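Local coordinates for Serine/threonine-protein kinase Tel1 (Chaetomium thermophilum, PDB 6SKY) that probably phosphorylates serine and threonine residues followed by glutamine in its substrates, using ATP, and so signals DNA damage to the checkpoint machinery, at residues G1960-Y1963 / D1964-R1968; D1971-S1974 / R1975-C1978; L1993-S1996 / L1997-Q2001. All blocks are in the same frame, centred on the assembly; numbering follows the deposited sequence.

Interaction 1: G1960-Y1963 / D1964-R1968; sequences GAQY and DSHLR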
# COMPACT_ATOMS: atom_id res chain seq x y z
N GLY A 1960 3.65 -12.85 15.92
CA GLY A 1960 3.02 -14.14 15.75
C GLY A 1960 3.98 -15.19 15.24
O GLY A 1960 3.94 -16.34 15.67
N ALA A 1961 4.87 -14.80 14.33
CA ALA A 1961 5.87 -15.76 13.85
C ALA A 1961 6.80 -16.19 14.98
O ALA A 1961 7.05 -17.39 15.17
CB ALA A 1961 6.65 -15.16 12.70
N GLN A 1962 7.32 -15.23 15.75
CA GLN A 1962 8.16 -15.58 16.89
C GLN A 1962 7.42 -16.47 17.87
O GLN A 1962 7.97 -17.47 18.36
CB GLN A 1962 8.62 -14.31 17.60
CG GLN A 1962 9.64 -13.51 16.86
CD GLN A 1962 11.00 -14.15 16.87
OE1 GLN A 1962 11.24 -15.09 17.63
NE2 GLN A 1962 11.90 -13.66 16.03
N TYR A 1963 6.18 -16.13 18.17
CA TYR A 1963 5.40 -16.84 19.17
C TYR A 1963 5.13 -18.27 18.76
O TYR A 1963 5.26 -19.19 19.57
CB TYR A 1963 4.10 -16.08 19.40
CG TYR A 1963 3.20 -16.60 20.48
CD1 TYR A 1963 1.84 -16.70 20.26
CD2 TYR A 1963 3.69 -16.99 21.70
CE1 TYR A 1963 1.01 -17.16 21.23
CE2 TYR A 1963 2.86 -17.46 22.67
CZ TYR A 1963 1.52 -17.54 22.43
OH TYR A 1963 0.67 -18.00 23.39
N ASP A 1964 4.74 -18.49 17.50
CA ASP A 1964 4.57 -19.85 17.01
C ASP A 1964 5.87 -20.63 17.09
O ASP A 1964 5.90 -21.77 17.55
CB ASP A 1964 4.07 -19.85 15.57
CG ASP A 1964 2.76 -19.16 15.42
OD1 ASP A 1964 2.15 -18.80 16.44
OD2 ASP A 1964 2.33 -18.98 14.26
N SER A 1965 6.96 -20.03 16.62
CA SER A 1965 8.22 -20.75 16.62
C SER A 1965 8.69 -21.09 18.02
O SER A 1965 9.42 -22.06 18.21
CB SER A 1965 9.28 -19.93 15.90
OG SER A 1965 10.55 -20.45 16.15
N HIS A 1966 8.28 -20.31 19.02
CA HIS A 1966 8.68 -20.59 20.39
C HIS A 1966 7.75 -21.55 21.10
O HIS A 1966 8.19 -22.29 21.97
CB HIS A 1966 8.77 -19.29 21.20
CG HIS A 1966 10.02 -18.52 20.95
ND1 HIS A 1966 10.09 -17.15 21.08
CD2 HIS A 1966 11.26 -18.93 20.58
CE1 HIS A 1966 11.31 -16.75 20.79
NE2 HIS A 1966 12.04 -17.81 20.49
N LEU A 1967 6.46 -21.57 20.75
CA LEU A 1967 5.58 -22.60 21.27
C LEU A 1967 5.94 -23.97 20.69
O LEU A 1967 5.91 -24.97 21.41
CB LEU A 1967 4.13 -22.28 20.94
CG LEU A 1967 3.43 -21.13 21.63
CD1 LEU A 1967 2.04 -21.01 21.07
CD2 LEU A 1967 3.38 -21.39 23.11
N ARG A 1968 6.25 -24.02 19.40
CA ARG A 1968 6.54 -25.31 18.78
C ARG A 1968 7.83 -25.91 19.32
O ARG A 1968 7.90 -27.12 19.56
CB ARG A 1968 6.62 -25.15 17.27
CG ARG A 1968 7.20 -26.34 16.56
CD ARG A 1968 7.05 -26.22 15.07
NE ARG A 1968 7.71 -25.03 14.55
CZ ARG A 1968 7.07 -23.93 14.16
NH1 ARG A 1968 5.75 -23.86 14.22
NH2 ARG A 1968 7.76 -22.90 13.70
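Four backbone bonds between G1960-Y1963 and D1964-R1968 carry this turn of helix. D1964 N gives to G1960 O at 2.9 Å, and the bonds from S1965 N to A1961 O and from L1967 N to Y1963 O follow the same i to i+4 pattern. H1966 N reaches Q1962 O by a more bent bond and makes a weak second one to Y1963 O. The D1964 carboxylate takes no hydrogen bond from this turn; its OD1 and OD2 accept from G1992 N and A1991 N of the second subunit. H1966 ND1 faces D1977 of the next helix, a probable hydrogen bond modelled too short to weigh. Around this polar frame the side chains pair four apart. With its CG anti to the backbone N (chi1 -176°), Y1963 projects from the helix, and L1967 CD1 sits over one ring face, 4.0 Å from the ring centroid and 18° off the normal, a CH-pi contact. Q1962 and H1966 run side by side, Q1962 OE1 3.6 Å from H1966 CE1, amide and imidazole planes 47° apart. This is a regular alpha-helical turn in the helical FAT region, with one flank facing the neighbouring helix and another the dimer partner.

Interaction 2: D1971-S1974 / R1975-C1978; sequences DLQS and RQDC
S1974 and C1978 meet through the backbone, C1978 N giving to S1974 O at 2.7 Å, in the first turn of helix 1974-1988, which S1974 opens. The preceding bond runs from D1977 N to Q1973 O at 2.9 Å. Together they make up the compact side of the contact. D1977 folds back over it: its CB rests beside S1974 O, and with CG anti to the carbonyl carbon (chi1 -73°) D1977 OD2 comes within 3.5 Å of S1974 CA. The carboxylate finds its polar partners on the preceding helix, where OD1 forms a salt bridge with R1959, and OD2 faces H1966, its probable partner.

Before the helix, D1971 closes the turn twice. Its OD1 accepts from Q1973 N at 3.0 Å, a capping bond that arrives from above the carboxylate plane, while the carbonyl O of D1971 receives S1974 OG at 2.9 Å.

The other side is loose and exposed. R1975 stretches out from CG to NE, and only the root of its chain meets the loop, R1975 CG lying 3.6 Å from L1972 O. Q1976 lays its CB against Q1973 O at 3.4 Å; toward the loop its amide makes no close contact. The chemistry is thus divided: side-chain and main-chain groups of D1971 hold the entry to the helix, while the D1977 carboxylate, salt-bridged to R1959, would probably be favoured in its charged form and links the helix start to its predecessor.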
# COMPACT_ATOMS: atom_id res chain seq x y z
N ASP A 1971 10.19 -23.45 23.70
CA ASP A 1971 11.11 -22.45 24.21
C ASP A 1971 10.45 -21.68 25.35
O ASP A 1971 9.23 -21.57 25.43
CB ASP A 1971 11.53 -21.51 23.09
CG ASP A 1971 12.78 -20.73 23.42
OD1 ASP A 1971 12.90 -20.23 24.55
OD2 ASP A 1971 13.65 -20.61 22.54
N LEU A 1972 11.29 -21.16 26.24
CA LEU A 1972 10.80 -20.42 27.39
C LEU A 1972 10.52 -18.96 27.10
O LEU A 1972 9.91 -18.28 27.93
CB LEU A 1972 11.80 -20.53 28.54
CG LEU A 1972 11.95 -21.90 29.18
CD1 LEU A 1972 13.06 -21.87 30.21
CD2 LEU A 1972 10.64 -22.35 29.80
N GLN A 1973 10.96 -18.45 25.95
CA GLN A 1973 10.69 -17.07 25.60
C GLN A 1973 9.25 -16.83 25.18
O GLN A 1973 8.83 -15.67 25.13
CB GLN A 1973 11.61 -16.61 24.48
CG GLN A 1973 13.07 -16.81 24.76
CD GLN A 1973 13.95 -16.09 23.77
OE1 GLN A 1973 13.91 -14.86 23.67
NE2 GLN A 1973 14.75 -16.84 23.02
N SER A 1974 8.50 -17.89 24.87
CA SER A 1974 7.14 -17.71 24.39
C SER A 1974 6.31 -16.89 25.36
O SER A 1974 5.49 -16.06 24.95
CB SER A 1974 6.48 -19.07 24.14
OG SER A 1974 6.86 -20.00 25.13
N ARG A 1975 6.55 -17.07 26.66
CA ARG A 1975 5.90 -16.24 27.67
C ARG A 1975 6.06 -14.76 27.34
O ARG A 1975 5.07 -14.05 27.14
CB ARG A 1975 6.51 -16.55 29.04
CG ARG A 1975 6.56 -18.03 29.33
CD ARG A 1975 6.89 -18.29 30.79
NE ARG A 1975 6.77 -19.70 31.12
CZ ARG A 1975 6.75 -20.17 32.36
NH1 ARG A 1975 6.83 -19.34 33.38
NH2 ARG A 1975 6.63 -21.48 32.57
N GLN A 1976 7.30 -14.30 27.23
CA GLN A 1976 7.55 -12.93 26.83
C GLN A 1976 6.87 -12.60 25.52
O GLN A 1976 6.24 -11.55 25.38
CB GLN A 1976 9.05 -12.68 26.75
CG GLN A 1976 9.76 -12.97 28.05
CD GLN A 1976 11.14 -13.54 27.85
OE1 GLN A 1976 11.91 -13.05 27.03
NE2 GLN A 1976 11.47 -14.58 28.61
N ASP A 1977 6.95 -13.51 24.54
CA ASP A 1977 6.26 -13.30 23.28
C ASP A 1977 4.79 -12.99 23.51
O ASP A 1977 4.28 -11.98 23.03
CB ASP A 1977 6.41 -14.53 22.38
CG ASP A 1977 7.79 -14.67 21.80
OD1 ASP A 1977 8.37 -13.64 21.41
OD2 ASP A 1977 8.30 -15.80 21.74
N CYS A 1978 4.12 -13.83 24.31
CA CYS A 1978 2.72 -13.59 24.61
C CYS A 1978 2.53 -12.20 25.17
O CYS A 1978 1.67 -11.44 24.70
CB CYS A 1978 2.21 -14.65 25.58
SG CYS A 1978 0.44 -14.66 25.81

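Interaction 3: L1993-S1996 / L1997-Q2001; sequences LSNS and LLQSQ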
# COMPACT_ATOMS: atom_id res chain seq x y z
N LEU A 1993 -9.38 -10.55 21.23
CA LEU A 1993 -8.20 -11.38 21.03
C LEU A 1993 -7.23 -11.26 22.19
O LEU A 1993 -6.68 -12.26 22.65
CB LEU A 1993 -7.51 -11.01 19.72
CG LEU A 1993 -8.02 -11.63 18.43
CD1 LEU A 1993 -9.30 -10.96 17.98
CD2 LEU A 1993 -6.96 -11.54 17.37
N SER A 1994 -7.01 -10.04 22.67
CA SER A 1994 -6.13 -9.89 23.82
C SER A 1994 -6.75 -10.47 25.08
O SER A 1994 -6.04 -10.96 25.95
CB SER A 1994 -5.78 -8.42 24.02
OG SER A 1994 -6.94 -7.63 23.96
N ASN A 1995 -8.08 -10.46 25.17
CA ASN A 1995 -8.74 -11.13 26.29
C ASN A 1995 -8.47 -12.62 26.27
O ASN A 1995 -8.13 -13.23 27.29
CB ASN A 1995 -10.23 -10.85 26.25
CG ASN A 1995 -10.94 -11.31 27.49
OD1 ASN A 1995 -10.39 -11.25 28.58
ND2 ASN A 1995 -12.16 -11.78 27.33
N SER A 1996 -8.63 -13.25 25.10
CA SER A 1996 -8.35 -14.67 25.00
C SER A 1996 -6.88 -14.98 25.25
O SER A 1996 -6.56 -16.05 25.77
CB SER A 1996 -8.78 -15.20 23.64
OG SER A 1996 -7.83 -14.86 22.66
N LEU A 1997 -5.98 -14.08 24.87
CA LEU A 1997 -4.56 -14.30 25.13
C LEU A 1997 -4.21 -14.11 26.59
O LEU A 1997 -3.22 -14.67 27.07
CB LEU A 1997 -3.72 -13.36 24.28
CG LEU A 1997 -3.06 -13.87 23.01
CD1 LEU A 1997 -2.24 -12.77 22.42
CD2 LEU A 1997 -2.20 -15.05 23.31
N LEU A 1998 -4.98 -13.29 27.31
CA LEU A 1998 -4.75 -13.11 28.74
C LEU A 1998 -5.29 -14.29 29.53
O LEU A 1998 -4.65 -14.74 30.48
CB LEU A 1998 -5.40 -11.82 29.22
CG LEU A 1998 -4.74 -10.50 28.87
CD1 LEU A 1998 -5.71 -9.38 29.06
CD2 LEU A 1998 -3.54 -10.29 29.73
N GLN A 1999 -6.47 -14.80 29.15
CA GLN A 1999 -7.03 -15.93 29.87
C GLN A 1999 -6.17 -17.18 29.76
O GLN A 1999 -6.32 -18.09 30.58
CB GLN A 1999 -8.44 -16.23 29.36
CG GLN A 1999 -9.45 -15.24 29.86
CD GLN A 1999 -10.83 -15.50 29.31
OE1 GLN A 1999 -10.98 -16.10 28.25
NE2 GLN A 1999 -11.85 -15.06 30.03
N SER A 2000 -5.29 -17.25 28.79
CA SER A 2000 -4.30 -18.31 28.69
C SER A 2000 -3.09 -18.05 29.57
O SER A 2000 -2.13 -18.81 29.50
CB SER A 2000 -3.86 -18.47 27.24
OG SER A 2000 -4.98 -18.62 26.40
N GLN A 2001 -3.13 -17.00 30.38
CA GLN A 2001 -2.01 -16.56 31.20
C GLN A 2001 -0.75 -16.38 30.37
O GLN A 2001 -0.40 -15.25 30.01
CB GLN A 2001 -1.76 -17.55 32.34
CG GLN A 2001 -2.47 -17.20 33.65
CD GLN A 2001 -3.98 -17.22 33.53
OE1 GLN A 2001 -4.58 -18.27 33.29
NE2 GLN A 2001 -4.61 -16.06 33.70
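A chi1 of 78° sets S1996 OG between its own backbone N and carbonyl carbon and turns the hydroxyl back along the helix, where it gives a 2.8 Å bond to L1993 O. That oxygen also accepts from L1997 N at 3.0 Å, and both donors approach from the same face of its carbonyl plane, so two bonds grip one acceptor. S2000 uses a different torsion for a related end: its OG, anti to the carbonyl carbon (chi1 -52°), reaches back 3.1 Å to S1996 O, nearly in line with its C=O bond. The backbone bond from S2000 N to S1996 O is weak at 3.5 Å, and the hydroxyl therefore supplements the main chain where the helix is running out.

Between these two serine links the ordinary ladder continues. Q1999 N gives to N1995 O at 2.9 Å, and L1998 N to S1994 O, with a weak additional bond from L1998 N to N1995 O. L1998 CG and CD1 lie beside S1994 O, while Q1999 lays its CG alongside N1995 O at 3.5 Å and carries its extended chain on outward.

The surroundings differ from flank to flank. L1997 packs on C1978, L1981 and L1985 of helix 1974-1988, and N1995 on T2017 and L2021 of helix 2011-2021; S1996 and S2000 pack against S1996 of the second subunit. What results is the last turns of a short helix in the FAT region, with serine hydroxyls bonded to main-chain carbonyls three and four residues earlier, at the interface of the Tel1 dimer.

From the N terminus, interaction 1 lies at the end of helix 1953-1968, interaction 2 spans the loop into helix 1974-1988, and interaction 3 occupies most of helix 1991-1999. Each is local, closing no loop beyond its own turns, and they follow in series without nesting or crossing. Their neighbourhood is nevertheless shared. Interactions 1 and 2, with centres about 8 Å apart, are joined across the hairpin of their helices, where H1966 O also meets D1971 N in a probable hydrogen bond. Interaction 3 meets both earlier contacts through L1997, which also reaches Y1963, bringing the three successive helices together. Interactions 1 and 3 additionally touch the second subunit.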